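Local coordinates for protein pectinesterase (Sitophilus oryzae, PDB 4PMH) that hydrolyses the methyl esters of pectin's galacturonosyl chains, releasing methanol, and probably serves the weevil in digesting plant cell walls, at residues 5-17 with 337-349. Residues are numbered along the deposited sequence; the frame is centred on the assembly and turned at random.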
# COMPACT_ATOMS: atom_id res chain seq x y z
N PRO A 5 28.15 8.42 -2.46
CA PRO A 5 26.97 8.44 -1.59
C PRO A 5 25.81 9.36 -2.00
O PRO A 5 24.82 9.46 -1.24
CB PRO A 5 27.55 8.91 -0.25
CG PRO A 5 28.66 9.80 -0.64
CD PRO A 5 29.30 9.06 -1.80
N GLY A 6 25.89 10.01 -3.17
CA GLY A 6 24.78 10.85 -3.65
C GLY A 6 24.88 12.28 -3.16
O GLY A 6 25.95 12.71 -2.69
N THR A 7 23.78 13.02 -3.27
CA THR A 7 23.70 14.37 -2.73
C THR A 7 22.78 14.42 -1.51
O THR A 7 22.00 13.51 -1.28
CB THR A 7 23.15 15.38 -3.77
OG1 THR A 7 21.77 15.13 -4.01
CG2 THR A 7 23.92 15.25 -5.10
N ALA A 8 22.88 15.51 -0.75
CA ALA A 8 22.00 15.75 0.39
C ALA A 8 20.51 15.71 0.00
O ALA A 8 19.67 15.44 0.87
CB ALA A 8 22.36 17.10 1.02
N SER A 9 20.18 15.99 -1.26
CA SER A 9 18.79 15.94 -1.74
C SER A 9 18.44 14.60 -2.40
O SER A 9 17.27 14.29 -2.60
CB SER A 9 18.51 17.07 -2.72
OG SER A 9 18.49 18.32 -2.03
N ARG A 10 19.45 13.80 -2.70
CA ARG A 10 19.24 12.51 -3.34
C ARG A 10 20.35 11.52 -3.02
O ARG A 10 21.23 11.25 -3.85
CB ARG A 10 19.10 12.69 -4.85
CG ARG A 10 18.55 11.44 -5.52
CD ARG A 10 18.16 11.66 -6.97
NE ARG A 10 17.47 10.48 -7.48
CZ ARG A 10 16.87 10.39 -8.66
NH1 ARG A 10 16.86 11.41 -9.53
NH2 ARG A 10 16.28 9.23 -8.99
N PRO A 11 20.30 10.96 -1.80
CA PRO A 11 21.32 10.02 -1.37
C PRO A 11 21.19 8.67 -2.06
O PRO A 11 20.08 8.21 -2.33
CB PRO A 11 21.10 9.90 0.14
CG PRO A 11 19.77 10.49 0.43
CD PRO A 11 19.36 11.34 -0.73
N ILE A 12 22.34 8.08 -2.34
CA ILE A 12 22.44 6.81 -3.03
C ILE A 12 23.27 5.85 -2.20
O ILE A 12 24.34 6.21 -1.73
CB ILE A 12 23.14 6.98 -4.42
CG1 ILE A 12 22.42 8.02 -5.27
CG2 ILE A 12 23.29 5.63 -5.14
CD1 ILE A 12 20.98 7.70 -5.64
N LEU A 13 22.79 4.64 -2.03
CA LEU A 13 23.53 3.61 -1.31
C LEU A 13 24.81 3.20 -2.04
O LEU A 13 24.86 3.16 -3.27
CB LEU A 13 22.66 2.36 -1.15
CG LEU A 13 21.36 2.45 -0.34
CD1 LEU A 13 20.68 1.08 -0.29
CD2 LEU A 13 21.57 2.98 1.07
N THR A 14 25.83 2.87 -1.27
CA THR A 14 27.04 2.26 -1.80
C THR A 14 26.76 0.83 -2.17
O THR A 14 25.80 0.23 -1.67
CB THR A 14 28.19 2.31 -0.79
OG1 THR A 14 27.89 1.49 0.35
CG2 THR A 14 28.43 3.74 -0.32
N ALA A 15 27.62 0.25 -3.00
CA ALA A 15 27.49 -1.17 -3.35
C ALA A 15 27.46 -2.07 -2.12
O ALA A 15 26.73 -3.07 -2.08
CB ALA A 15 28.62 -1.59 -4.28
N SER A 16 28.25 -1.71 -1.12
CA SER A 16 28.35 -2.49 0.11
C SER A 16 27.05 -2.39 0.93
O SER A 16 26.48 -3.39 1.36
CB SER A 16 29.53 -1.94 0.93
OG SER A 16 29.82 -2.75 2.03
N GLU A 17 26.62 -1.16 1.15
CA GLU A 17 25.32 -0.89 1.77
C GLU A 17 24.14 -1.63 1.09
O GLU A 17 23.26 -2.17 1.78
CB GLU A 17 25.07 0.61 1.75
CG GLU A 17 25.86 1.37 2.80
CD GLU A 17 25.74 2.88 2.64
OE1 GLU A 17 25.36 3.33 1.54
OE2 GLU A 17 26.05 3.64 3.59
N THR A 337 11.28 19.22 7.32
CA THR A 337 11.96 19.35 6.04
C THR A 337 12.72 18.06 5.68
O THR A 337 13.25 17.38 6.55
CB THR A 337 12.96 20.51 6.04
OG1 THR A 337 14.06 20.18 6.88
CG2 THR A 337 12.33 21.77 6.53
N TYR A 338 12.73 17.72 4.39
CA TYR A 338 13.49 16.55 3.92
C TYR A 338 14.98 16.80 4.17
O TYR A 338 15.50 17.89 3.84
CB TYR A 338 13.26 16.23 2.44
CG TYR A 338 14.23 15.13 2.01
CD1 TYR A 338 14.06 13.83 2.46
CD2 TYR A 338 15.35 15.42 1.23
CE1 TYR A 338 14.98 12.84 2.14
CE2 TYR A 338 16.27 14.44 0.91
CZ TYR A 338 16.09 13.16 1.35
OH TYR A 338 17.02 12.21 1.00
N SER A 339 15.66 15.82 4.76
CA SER A 339 17.11 15.90 4.96
C SER A 339 17.78 14.56 4.59
O SER A 339 17.53 13.54 5.23
CB SER A 339 17.43 16.29 6.40
OG SER A 339 18.83 16.55 6.59
N GLY A 340 18.62 14.59 3.57
CA GLY A 340 19.33 13.39 3.11
C GLY A 340 20.76 13.39 3.60
O GLY A 340 21.45 14.42 3.61
N ASN A 341 21.21 12.22 4.03
CA ASN A 341 22.56 12.06 4.53
C ASN A 341 23.43 11.47 3.44
O ASN A 341 23.37 10.28 3.14
CB ASN A 341 22.57 11.16 5.78
CG ASN A 341 23.92 11.16 6.47
OD1 ASN A 341 24.89 11.72 5.95
ND2 ASN A 341 23.99 10.56 7.66
N ASN A 342 24.23 12.32 2.84
CA ASN A 342 25.14 11.88 1.79
C ASN A 342 26.61 11.81 2.22
O ASN A 342 27.48 11.91 1.36
CB ASN A 342 24.99 12.78 0.55
CG ASN A 342 25.56 14.18 0.75
OD1 ASN A 342 25.36 14.78 1.80
ND2 ASN A 342 26.24 14.70 -0.25
N ALA A 343 26.86 11.63 3.51
CA ALA A 343 28.23 11.44 3.99
C ALA A 343 28.74 10.10 3.51
O ALA A 343 27.97 9.15 3.41
CB ALA A 343 28.28 11.49 5.50
N ASN A 344 30.03 10.02 3.24
CA ASN A 344 30.61 8.79 2.72
C ASN A 344 30.51 7.70 3.76
O ASN A 344 30.24 6.56 3.41
CB ASN A 344 32.07 8.98 2.27
CG ASN A 344 32.20 9.98 1.13
OD1 ASN A 344 32.20 9.62 -0.05
ND2 ASN A 344 32.31 11.26 1.49
N SER A 345 30.69 8.06 5.03
CA SER A 345 30.38 7.13 6.12
C SER A 345 29.15 7.60 6.86
O SER A 345 29.00 8.79 7.15
CB SER A 345 31.57 7.01 7.06
OG SER A 345 32.74 6.59 6.35
N ARG A 346 28.25 6.67 7.18
CA ARG A 346 26.95 7.04 7.72
C ARG A 346 26.24 5.84 8.31
O ARG A 346 26.58 4.69 8.02
CB ARG A 346 26.06 7.65 6.62
CG ARG A 346 25.88 6.73 5.42
CD ARG A 346 25.05 7.33 4.28
NE ARG A 346 25.18 6.49 3.10
CZ ARG A 346 24.95 6.88 1.85
NH1 ARG A 346 24.54 8.12 1.57
NH2 ARG A 346 25.19 6.02 0.87
N ASP A 347 25.25 6.13 9.14
CA ASP A 347 24.30 5.12 9.63
C ASP A 347 22.97 5.28 8.90
O ASP A 347 22.27 6.28 9.08
CB ASP A 347 24.10 5.32 11.13
CG ASP A 347 23.05 4.39 11.76
OD1 ASP A 347 22.58 3.37 11.16
OD2 ASP A 347 22.72 4.71 12.93
N LEU A 348 22.60 4.29 8.10
CA LEU A 348 21.38 4.41 7.30
C LEU A 348 20.11 4.36 8.16
O LEU A 348 19.00 4.65 7.67
CB LEU A 348 21.33 3.32 6.22
CG LEU A 348 22.48 3.32 5.19
CD1 LEU A 348 22.45 2.02 4.41
CD2 LEU A 348 22.41 4.51 4.25
N ASN A 349 20.26 4.03 9.43
CA ASN A 349 19.15 4.06 10.38
C ASN A 349 19.13 5.28 11.30
O ASN A 349 18.34 5.34 12.23
CB ASN A 349 19.15 2.77 11.19
CG ASN A 349 18.72 1.58 10.34
OD1 ASN A 349 17.70 1.65 9.65
ND2 ASN A 349 19.48 0.50 10.39
O HOH W 1 26.55 2.49 6.06
O HOH W 2 28.66 4.13 3.67
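Tyr338 reaches the hairpin of residues 6-11 with its ring edge, OH lying 3.0 Å from Pro11 CD; CG stands anti to the backbone N (chi1 172°), which swings the ring toward the proline. Gly340 suits its tight place, since a side chain would run into Ala8 O. Asn342 lies against the turn at Thr7 and Ala8 and donates from ND2 to Gly6 O (3.2 Å), the acceptor lying in its amide plane. Arg346, extended from CG to NE, carries the contact. It grips Glu17 side-on in a two-pronged salt bridge, NE to OE2 (3.0 Å, nearly straight) and NH2 to OE1 (2.8 Å), both on syn lone pairs, with the two planes only 22° apart. NH2 also donates to Ile12 O (2.7 Å), while NH1 serves Pro5 O and Asn341 O, so five bonds fix the guanidinium. A methionine in its place would probably leave the Glu17 charge without its mate and the Pro5 and Ile12 carbonyls without these donors. Glu17 is held further by its capping box with Thr14. Leu348 CD1 and CD2 each lie 3.6 Å from Leu13 CD2. Pro11, Leu13 and Leu348 all rest on Trp357, so segment 5-17 and this loop pack together against 355-359, an edge strand of the parallel beta-helix.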